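Side-chain contact in molinate hydrolase (Gulosibacter molinativorax, PDB 4UB9), which hydrolyses the thiocarbamate herbicide molinate and is a zinc-binding member of the amidohydrolase family: residues Thr291-Asp296 with Glu313-Lys318. Numbering follows the deposited sequence.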
# COMPACT_ATOMS: atom_id res chain seq x y z
N THR A 291 -34.98 7.47 -2.48
CA THR A 291 -35.35 6.92 -1.16
C THR A 291 -35.47 8.03 -0.14
O THR A 291 -36.36 8.03 0.71
CB THR A 291 -34.33 5.87 -0.72
OG1 THR A 291 -34.45 4.72 -1.58
CG2 THR A 291 -34.53 5.44 0.69
N ALA A 292 -34.57 8.99 -0.23
CA ALA A 292 -34.60 10.12 0.70
C ALA A 292 -35.88 10.97 0.50
O ALA A 292 -36.51 11.46 1.45
CB ALA A 292 -33.38 10.97 0.54
N ILE A 293 -36.19 11.18 -0.74
CA ILE A 293 -37.38 11.94 -1.11
C ILE A 293 -38.65 11.26 -0.59
O ILE A 293 -39.52 11.89 -0.01
CB ILE A 293 -37.46 12.05 -2.64
CG1 ILE A 293 -36.43 13.07 -3.15
CG2 ILE A 293 -38.85 12.53 -3.07
CD1 ILE A 293 -36.20 13.01 -4.64
N GLU A 294 -38.69 9.95 -0.76
CA GLU A 294 -39.83 9.17 -0.31
C GLU A 294 -39.99 9.13 1.21
O GLU A 294 -41.03 8.77 1.69
CB GLU A 294 -39.77 7.74 -0.88
CG GLU A 294 -40.18 7.67 -2.35
CD GLU A 294 -41.57 8.25 -2.64
OE1 GLU A 294 -42.51 7.92 -1.88
OE2 GLU A 294 -41.74 9.02 -3.61
N ARG A 295 -38.96 9.52 1.95
CA ARG A 295 -39.05 9.69 3.41
C ARG A 295 -39.31 11.14 3.80
O ARG A 295 -39.24 11.49 4.97
CB ARG A 295 -37.76 9.23 4.08
CG ARG A 295 -37.35 7.79 3.83
CD ARG A 295 -38.42 6.88 4.26
NE ARG A 295 -38.05 5.47 4.36
CZ ARG A 295 -37.86 4.66 3.33
NH1 ARG A 295 -37.87 5.14 2.07
NH2 ARG A 295 -37.65 3.37 3.56
N ASP A 296 -39.59 12.00 2.82
CA ASP A 296 -39.83 13.42 3.10
C ASP A 296 -38.73 14.04 3.98
O ASP A 296 -38.99 14.72 4.95
CB ASP A 296 -41.21 13.63 3.75
CG ASP A 296 -42.36 13.18 2.84
OD1 ASP A 296 -42.46 13.64 1.67
OD2 ASP A 296 -43.19 12.39 3.31
N GLU A 313 -36.09 13.00 -14.85
CA GLU A 313 -37.11 14.04 -14.82
C GLU A 313 -38.11 13.78 -13.70
O GLU A 313 -38.49 14.67 -12.96
CB GLU A 313 -37.77 14.12 -16.19
CG GLU A 313 -38.24 15.52 -16.55
CD GLU A 313 -37.17 16.61 -16.37
OE1 GLU A 313 -36.10 16.56 -17.02
OE2 GLU A 313 -37.41 17.56 -15.59
N GLU A 314 -38.50 12.53 -13.56
CA GLU A 314 -39.49 12.12 -12.57
C GLU A 314 -39.08 12.52 -11.14
O GLU A 314 -39.90 12.90 -10.31
CB GLU A 314 -39.69 10.60 -12.69
CG GLU A 314 -40.66 10.02 -11.69
CD GLU A 314 -40.49 8.54 -11.34
OE1 GLU A 314 -40.48 7.72 -12.29
OE2 GLU A 314 -40.44 8.20 -10.12
N THR A 315 -37.78 12.43 -10.87
CA THR A 315 -37.25 12.75 -9.57
C THR A 315 -37.29 14.26 -9.35
O THR A 315 -37.62 14.72 -8.25
CB THR A 315 -35.80 12.27 -9.39
OG1 THR A 315 -35.73 10.87 -9.61
CG2 THR A 315 -35.28 12.57 -8.00
N ILE A 316 -36.95 15.03 -10.36
CA ILE A 316 -37.04 16.48 -10.23
C ILE A 316 -38.47 16.86 -9.96
O ILE A 316 -38.76 17.73 -9.11
CB ILE A 316 -36.51 17.19 -11.46
CG1 ILE A 316 -34.98 17.12 -11.47
CG2 ILE A 316 -36.96 18.63 -11.47
CD1 ILE A 316 -34.34 17.62 -12.75
N GLU A 317 -39.40 16.22 -10.67
CA GLU A 317 -40.84 16.51 -10.48
C GLU A 317 -41.35 16.19 -9.08
O GLU A 317 -42.12 16.94 -8.49
CB GLU A 317 -41.68 15.79 -11.53
CG GLU A 317 -41.67 16.53 -12.87
CD GLU A 317 -41.91 15.56 -14.03
OE1 GLU A 317 -41.46 15.85 -15.15
OE2 GLU A 317 -42.53 14.48 -13.82
N LYS A 318 -40.84 15.12 -8.50
CA LYS A 318 -41.13 14.85 -7.08
C LYS A 318 -40.64 15.96 -6.14
O LYS A 318 -41.29 16.27 -5.15
CB LYS A 318 -40.49 13.57 -6.62
CG LYS A 318 -41.07 12.32 -7.22
CD LYS A 318 -40.65 11.09 -6.43
CE LYS A 318 -40.90 9.80 -7.18
NZ LYS A 318 -40.73 8.64 -6.25
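Two hydrogen bonds hold the ammonium of K318: NZ gives one to OE2 of E294 on the other helix, 2.9 Å long and part of a salt bridge, and another to OD1 of N290. A long salt bridge of 3.9 Å from NZ to OE2 of E314, one turn back on its own helix, adds to them. NZ reaches OE2 of E294 from above the carboxylate plane, 35° out of it, and the two side chains cross nearly at right angles. The lysine chain, extended beyond CG, runs between the two helices, and E294, bent at its second torsion (chi2 -56°), turns its carboxylate toward NZ. The charge of K318 probably eases the repulsion between the two glutamates, whose OE2 atoms of E294 and E314 lie 6.7 Å apart. A methionine here would probably leave E294 and E314 without their shared cation and N290 OD1 without its donor. Beneath the charges the contact is greasy: CG2 of I293, anti to the backbone N, lies 4.0 Å from CB of K318 and close to its CD. The other branch of I293 ends in CD1, which meets CG2 of T315 at 3.5 Å. I293 also touches L319 and K322 farther along helix 313-322, and M300 of strand 299-301. Far from the zinc-binding histidines, the contact joins two successive helices flanking strand 299-301, a neighbouring-helix pairing characteristic of the outer layer of the amidohydrolase TIM barrel.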